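Local coordinates for protein AAR187Cp (Eremothecium gossypii, PDB 3ZIL) that probably regulates sister-chromatid cohesion as a fungal member of the Wapl family that acts on the cohesin complex during chromosome segregation, at residues L18-D23 with N53-Q58; K123-A126 with V131-N134; A306-V311 with P343-F348. All coordinates share one frame; numbering follows the deposited sequence.

Interaction 1 (L18-D23 with N53-Q58)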
# COMPACT_ATOMS: atom_id res chain seq x y z
N LEU A 18 -30.43 -11.63 31.79
CA LEU A 18 -31.08 -12.69 31.01
C LEU A 18 -31.90 -11.89 29.99
O LEU A 18 -32.09 -10.66 30.16
CB LEU A 18 -32.01 -13.57 31.89
CG LEU A 18 -33.12 -14.51 31.31
CD1 LEU A 18 -32.61 -15.81 30.69
CD2 LEU A 18 -34.20 -14.81 32.34
N LYS A 19 -32.41 -12.57 28.97
CA LYS A 19 -32.89 -11.94 27.75
C LYS A 19 -31.67 -12.12 26.85
O LYS A 19 -31.66 -13.05 26.06
CB LYS A 19 -33.31 -10.45 27.93
CG LYS A 19 -33.42 -9.59 26.66
CD LYS A 19 -33.59 -8.09 26.98
CE LYS A 19 -32.58 -7.57 28.02
NZ LYS A 19 -32.98 -6.36 28.82
N TYR A 20 -30.60 -11.32 27.03
CA TYR A 20 -29.42 -11.46 26.15
C TYR A 20 -28.83 -12.86 26.23
O TYR A 20 -28.51 -13.47 25.23
CB TYR A 20 -28.36 -10.41 26.47
CG TYR A 20 -28.84 -9.04 26.18
CD1 TYR A 20 -29.71 -8.79 25.12
CD2 TYR A 20 -28.43 -7.97 26.98
CE1 TYR A 20 -30.17 -7.50 24.86
CE2 TYR A 20 -28.88 -6.69 26.71
CZ TYR A 20 -29.73 -6.46 25.65
OH TYR A 20 -30.17 -5.16 25.44
N SER A 21 -28.76 -13.38 27.45
CA SER A 21 -28.17 -14.66 27.70
C SER A 21 -28.96 -15.81 27.07
O SER A 21 -28.39 -16.75 26.49
CB SER A 21 -28.03 -14.83 29.21
OG SER A 21 -27.49 -16.09 29.47
N GLU A 22 -30.27 -15.70 27.13
CA GLU A 22 -31.13 -16.75 26.56
C GLU A 22 -31.19 -16.58 25.04
O GLU A 22 -31.11 -17.56 24.30
CB GLU A 22 -32.51 -16.75 27.24
CG GLU A 22 -33.69 -17.09 26.33
CD GLU A 22 -35.06 -16.96 27.05
OE1 GLU A 22 -35.48 -15.81 27.45
OE2 GLU A 22 -35.75 -18.02 27.19
N ASP A 23 -31.26 -15.34 24.58
CA ASP A 23 -31.16 -15.04 23.15
C ASP A 23 -29.91 -15.66 22.54
O ASP A 23 -29.96 -16.13 21.42
CB ASP A 23 -31.03 -13.53 22.91
CG ASP A 23 -32.32 -12.78 23.15
OD1 ASP A 23 -33.39 -13.45 23.39
OD2 ASP A 23 -32.21 -11.53 23.10
N ASN A 53 -28.40 -2.74 18.59
CA ASN A 53 -28.44 -2.74 20.04
C ASN A 53 -27.02 -2.76 20.64
O ASN A 53 -26.37 -3.83 20.75
CB ASN A 53 -29.35 -3.89 20.57
CG ASN A 53 -29.39 -3.96 22.08
OD1 ASN A 53 -28.70 -3.18 22.73
ND2 ASN A 53 -30.15 -4.88 22.65
N GLU A 54 -26.51 -1.56 20.96
CA GLU A 54 -25.18 -1.36 21.52
C GLU A 54 -25.09 -2.11 22.87
O GLU A 54 -24.06 -2.66 23.24
CB GLU A 54 -24.91 0.17 21.64
CG GLU A 54 -23.57 0.60 22.21
CD GLU A 54 -22.37 0.15 21.37
OE1 GLU A 54 -22.30 0.52 20.18
OE2 GLU A 54 -21.49 -0.59 21.87
N ASP A 55 -26.22 -2.19 23.56
CA ASP A 55 -26.27 -2.87 24.87
C ASP A 55 -25.99 -4.39 24.71
O ASP A 55 -25.30 -5.00 25.50
CB ASP A 55 -27.64 -2.58 25.51
CG ASP A 55 -27.72 -2.97 26.95
OD1 ASP A 55 -26.77 -2.70 27.69
OD2 ASP A 55 -28.76 -3.53 27.37
N LEU A 56 -26.52 -4.99 23.65
CA LEU A 56 -26.23 -6.42 23.35
C LEU A 56 -24.72 -6.58 23.07
O LEU A 56 -24.06 -7.50 23.56
CB LEU A 56 -27.12 -6.91 22.16
CG LEU A 56 -26.72 -8.18 21.38
CD1 LEU A 56 -26.82 -9.39 22.31
CD2 LEU A 56 -27.49 -8.40 20.05
N CYS A 57 -24.17 -5.63 22.32
CA CYS A 57 -22.75 -5.62 22.01
C CYS A 57 -21.89 -5.55 23.28
O CYS A 57 -20.92 -6.26 23.39
CB CYS A 57 -22.37 -4.51 21.03
SG CYS A 57 -23.08 -4.64 19.36
N GLN A 58 -22.23 -4.69 24.22
CA GLN A 58 -21.49 -4.54 25.48
C GLN A 58 -21.54 -5.83 26.27
O GLN A 58 -20.51 -6.38 26.69
CB GLN A 58 -22.04 -3.35 26.28
CG GLN A 58 -21.49 -1.99 25.82
CD GLN A 58 -22.42 -0.82 26.19
OE1 GLN A 58 -23.49 -0.62 25.58
NE2 GLN A 58 -22.02 -0.03 27.19
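Tyr20, in the first turn of helix 20-27, reaches across to the start of helix 54-72, and its ring meets Asn53, Asp55 and Leu56. CB points at the other segment. With CG anti to the carbonyl carbon (chi1 -65°), CB and CG act as a spacer that carries the ring outward. CD1 is the first ring atom to meet a partner, Leu56 CD1 at 4.1 Å. One atom further on, CE1 lies 3.4 Å from Asn53 ND2, with Leu56 CB farther off, and on the other flank CE2 lies 3.2 Å from Asp55 OD2, which sits at the ring edge. CZ has both Asn53 ND2 and Asp55 OD2 near it. The faces are filled from both sides. Leu56 CA stands 4.2 Å from the Tyr20 ring centroid and only 10° off the normal, a CH-pi contact, while the CE methylene of the adjacent Lys19 lies over the centre of the opposite face.

At the tip, OH is held by two hydrogen bonds, one accepted and one donated. Asn53 ND2 donates to Tyr20 OH over 2.8 Å in an almost perfectly straight bond (178°), the hydroxyl lying in the amide plane. Tyr20 OH in turn donates to Asp55 OD2 at 2.9 Å, on the anti side and tilted out of the carboxylate plane. Asn53 is the N-cap of helix 54-72: its OD1 accepts from Leu56 N at 3.0 Å and weakly from Asp55 N. It also ends helix 36-52, so the site marks the tight turn between two helices of this all-helical Wap1 domain.

The amide is therefore used at both ends, oxygen for the cap and nitrogen for the phenol, which fixes its rotation. The hydroxyl relays the chain onward to Asp55, whose negative charge probably suits the N-terminal turn of a helix and is likely eased further by the nearby Lys19 ammonium.

Interaction 2 (K123-A126 with V131-N134); sequences KKIA and VKLN
Between Ile125 and Lys132 the flat group in play is a peptide unit, the one that follows Ile125; no aromatic ring, amide side chain or carboxylate enters the contact. The aliphatic chain of Lys132 gathers at Ile125 O, the oxygen of that peptide. Lys132 CE lies 3.4 Å from Ile125 O, at the edge and nearly level with the peptide plane, whereas Lys132 CG, 3.6 Å from the same Ile125 O, stands to one side of the plane. The turn at chi3 (146°) brings CE to Ile125 O, and the bend at chi4 then turns NZ toward Gly127 O, to which it makes a weak hydrogen bond.

Only four residues separate the loop segment 123-126 from 131-134, in the first turns of helix 129-141. The loop between helices 108-116 and 129-141 of the all-helical Wap1 domain thus packs on the helix it leads into. Ser128 OG is hydrogen-bonded to Val131 N, and Arg40 of helix 36-52 touches both Ile125 and Val131.

The apolar part is carried by buried Ile125. Its two branches divide the work: CD1, at the end of a fully extended chain (chi1 180°), meets Val131 CG1 at 3.8 Å, the side chains crossing at about a right angle. Ile125 CG2 turns instead to Lys132, 3.9 Å from its CG, where the two side chains run past each other in opposite directions.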
# COMPACT_ATOMS: atom_id res chain seq x y z
N LYS A 123 -25.37 -9.89 -5.65
CA LYS A 123 -26.34 -8.83 -5.41
C LYS A 123 -27.65 -9.35 -4.80
O LYS A 123 -28.46 -8.54 -4.32
CB LYS A 123 -26.64 -8.15 -6.73
CG LYS A 123 -26.01 -6.78 -6.92
CD LYS A 123 -26.58 -6.10 -8.18
CE LYS A 123 -26.25 -6.86 -9.47
NZ LYS A 123 -27.06 -6.32 -10.61
N LYS A 124 -27.89 -10.66 -4.83
CA LYS A 124 -29.05 -11.29 -4.17
C LYS A 124 -28.66 -12.29 -3.05
O LYS A 124 -27.58 -12.92 -3.10
CB LYS A 124 -29.84 -12.09 -5.21
CG LYS A 124 -30.24 -11.36 -6.47
CD LYS A 124 -31.29 -12.18 -7.22
CE LYS A 124 -32.30 -11.28 -7.92
NZ LYS A 124 -33.31 -12.08 -8.69
N ILE A 125 -29.53 -12.47 -2.07
CA ILE A 125 -29.35 -13.54 -1.08
C ILE A 125 -30.41 -14.64 -1.37
O ILE A 125 -31.58 -14.31 -1.60
CB ILE A 125 -29.27 -13.01 0.41
CG1 ILE A 125 -29.08 -14.15 1.42
CG2 ILE A 125 -30.47 -12.18 0.85
CD1 ILE A 125 -28.87 -13.69 2.84
N ALA A 126 -30.00 -15.90 -1.47
CA ALA A 126 -30.92 -17.06 -1.46
C ALA A 126 -31.60 -17.08 -0.09
O ALA A 126 -30.93 -17.18 0.93
CB ALA A 126 -30.12 -18.34 -1.61
N VAL A 131 -35.63 -13.13 5.37
CA VAL A 131 -34.17 -13.25 5.31
C VAL A 131 -33.68 -12.14 4.37
O VAL A 131 -32.79 -11.36 4.74
CB VAL A 131 -33.69 -14.69 4.91
CG1 VAL A 131 -32.25 -14.63 4.35
CG2 VAL A 131 -33.68 -15.65 6.12
N LYS A 132 -34.31 -12.01 3.19
CA LYS A 132 -33.89 -11.03 2.20
C LYS A 132 -34.13 -9.60 2.69
O LYS A 132 -33.27 -8.71 2.52
CB LYS A 132 -34.64 -11.24 0.88
CG LYS A 132 -34.23 -12.43 0.06
CD LYS A 132 -35.29 -12.59 -1.04
CE LYS A 132 -34.64 -13.11 -2.29
NZ LYS A 132 -35.01 -14.51 -2.25
N LEU A 133 -35.29 -9.36 3.31
CA LEU A 133 -35.52 -8.04 3.94
C LEU A 133 -34.50 -7.75 5.01
O LEU A 133 -34.03 -6.61 5.13
CB LEU A 133 -36.88 -7.96 4.60
CG LEU A 133 -38.02 -7.10 4.08
CD1 LEU A 133 -37.97 -6.81 2.58
CD2 LEU A 133 -39.29 -7.82 4.52
N ASN A 134 -34.20 -8.73 5.86
CA ASN A 134 -33.22 -8.53 6.96
C ASN A 134 -31.83 -8.20 6.43
O ASN A 134 -31.09 -7.39 7.01
CB ASN A 134 -33.14 -9.76 7.90
CG ASN A 134 -34.23 -9.76 8.97
OD1 ASN A 134 -34.94 -8.77 9.18
ND2 ASN A 134 -34.35 -10.85 9.67

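Interaction 3 (A306-V311 with P343-F348); sequences AVFRSV and PAEADF
Glu345 and Phe348, one turn apart on helix 343-360, receive Phe308 and Val311 of helix 304-313 in a crossed-helix packing within the helical-repeat array of the Wap1 domain. The short axes cross at 88° with a closest approach of 11.4 Å. Side chains span most of that separation, chiefly the two phenylalanines.

Going along 343-348, contact begins at Glu345. Its CB points across the interface and lies 4.0 Å from Phe308 CE2. The chain then bends at chi2 and takes the carboxylate away, so that only CB and CG pack on the ring. The backbone joins in as well: Glu345 O sits 3.6 Å from Phe308 CZ, in the plane of the ring and at its edge, a position where the slightly positive ring hydrogens would be expected to suit a carbonyl oxygen. Phe312, further along helix 304-313, also touches Glu345.

Next comes Phe348, a full turn beyond Ala344, whose carbonyl accepts its backbone N-H. It carries CG anti to the backbone N (chi1 164°), which sends the ring toward the partner helix. Phe308 has nearly the same first torsion, and the two side chains slide past each other in opposite directions. Phe308 CE1 comes to the edge of the Phe348 ring, near its plane, 3.9 Å from Phe348 CD2. The approach looks different from Phe308, whose ring is met obliquely; the ring that stacks on Phe308 belongs to Tyr330 of helix 321-336. Leu327 and Leu323 of that helix touch Phe308 and Val311 respectively, which places the contact in a three-helix core.

The Phe348 and Val311 side chains cross at about a right angle, Phe348 CZ lying 3.7 Å from Val311 CG1.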
# COMPACT_ATOMS: atom_id res chain seq x y z
N ALA A 306 17.50 20.97 -18.80
CA ALA A 306 16.87 22.30 -18.85
C ALA A 306 16.76 22.89 -17.46
O ALA A 306 17.22 23.99 -17.18
CB ALA A 306 15.48 22.24 -19.49
N VAL A 307 16.15 22.13 -16.59
CA VAL A 307 15.88 22.60 -15.22
C VAL A 307 17.17 22.88 -14.44
O VAL A 307 17.29 23.89 -13.76
CB VAL A 307 15.01 21.56 -14.47
CG1 VAL A 307 14.24 22.24 -13.34
CG2 VAL A 307 14.08 20.81 -15.47
N PHE A 308 18.15 21.99 -14.53
CA PHE A 308 19.40 22.20 -13.83
C PHE A 308 20.03 23.52 -14.33
O PHE A 308 20.60 24.24 -13.54
CB PHE A 308 20.35 21.05 -14.11
CG PHE A 308 21.75 21.34 -13.78
CD1 PHE A 308 22.20 21.19 -12.47
CD2 PHE A 308 22.66 21.76 -14.77
CE1 PHE A 308 23.53 21.45 -12.15
CE2 PHE A 308 23.98 22.02 -14.45
CZ PHE A 308 24.42 21.86 -13.13
N ARG A 309 19.95 23.80 -15.62
CA ARG A 309 20.47 25.07 -16.19
C ARG A 309 19.83 26.30 -15.54
O ARG A 309 20.53 27.22 -15.07
CB ARG A 309 20.27 25.11 -17.70
CG ARG A 309 21.29 24.30 -18.48
CD ARG A 309 21.07 24.49 -19.99
NE ARG A 309 20.13 23.53 -20.57
CZ ARG A 309 20.44 22.28 -20.94
NH1 ARG A 309 21.68 21.83 -20.75
NH2 ARG A 309 19.52 21.48 -21.46
N SER A 310 18.49 26.30 -15.47
CA SER A 310 17.71 27.30 -14.75
C SER A 310 18.26 27.59 -13.38
O SER A 310 18.47 28.74 -13.00
CB SER A 310 16.29 26.80 -14.55
OG SER A 310 15.37 27.55 -15.31
N VAL A 311 18.44 26.52 -12.62
CA VAL A 311 18.87 26.60 -11.23
C VAL A 311 20.32 27.13 -11.12
O VAL A 311 20.67 27.90 -10.20
CB VAL A 311 18.77 25.19 -10.60
CG1 VAL A 311 19.50 25.12 -9.28
CG2 VAL A 311 17.31 24.75 -10.47
N PRO A 343 33.26 23.33 -16.43
CA PRO A 343 33.75 23.41 -15.04
C PRO A 343 32.90 24.17 -13.98
O PRO A 343 32.88 23.74 -12.82
CB PRO A 343 35.17 24.02 -15.20
CG PRO A 343 35.61 23.58 -16.58
CD PRO A 343 34.35 23.56 -17.42
N ALA A 344 32.22 25.27 -14.36
CA ALA A 344 31.29 26.02 -13.49
C ALA A 344 30.09 25.15 -13.10
O ALA A 344 29.75 25.05 -11.93
CB ALA A 344 30.76 27.30 -14.20
N GLU A 345 29.42 24.61 -14.11
CA GLU A 345 28.26 23.72 -13.88
C GLU A 345 28.60 22.50 -12.99
O GLU A 345 27.86 22.22 -12.02
CB GLU A 345 27.64 23.30 -15.22
CG GLU A 345 26.86 24.41 -15.93
CD GLU A 345 27.79 25.32 -16.79
OE1 GLU A 345 28.98 25.49 -16.45
OE2 GLU A 345 27.35 25.87 -17.83
N ALA A 346 29.69 21.78 -13.32
CA ALA A 346 30.19 20.64 -12.51
C ALA A 346 30.52 21.01 -11.06
O ALA A 346 30.17 20.27 -10.14
CB ALA A 346 31.40 19.97 -13.17
N ASP A 347 31.20 22.14 -10.84
CA ASP A 347 31.54 22.57 -9.50
C ASP A 347 30.32 22.98 -8.65
O ASP A 347 30.32 22.76 -7.44
CB ASP A 347 32.58 23.72 -9.52
CG ASP A 347 33.19 23.99 -8.14
OD1 ASP A 347 33.92 23.15 -7.56
OD2 ASP A 347 32.95 25.04 -7.60
N PHE A 348 29.33 23.64 -9.28
CA PHE A 348 28.07 23.99 -8.57
C PHE A 348 27.34 22.70 -8.10
O PHE A 348 26.86 22.61 -6.94
CB PHE A 348 27.17 24.85 -9.50
CG PHE A 348 25.74 24.96 -9.07
CD1 PHE A 348 25.34 25.83 -8.04
CD2 PHE A 348 24.76 24.22 -9.72
CE1 PHE A 348 24.01 25.95 -7.68
CE2 PHE A 348 23.43 24.31 -9.34
CZ PHE A 348 23.05 25.17 -8.31

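In the fold
Interactions 1 and 2 lie toward one end of the elongated chain, their centres about 25 Å apart, and both adjoin helix 36-52, which touches Leu56 in the first and Ile125 and Val131 in the second. Interaction 3 is on the opposite side of the chain's centre, about 73 Å from interaction 1 and about 68 Å from interaction 2 between centres. The buried contact, interaction 3, is the most apolar, with one backbone oxygen of Glu345 at a ring edge. The two partly buried ones differ from each other: interaction 1 relies on a tyrosine hydroxyl and a helix cap, while interaction 2 pairs a small apolar contact with a lysine folded over a loop. None shares a segment with another.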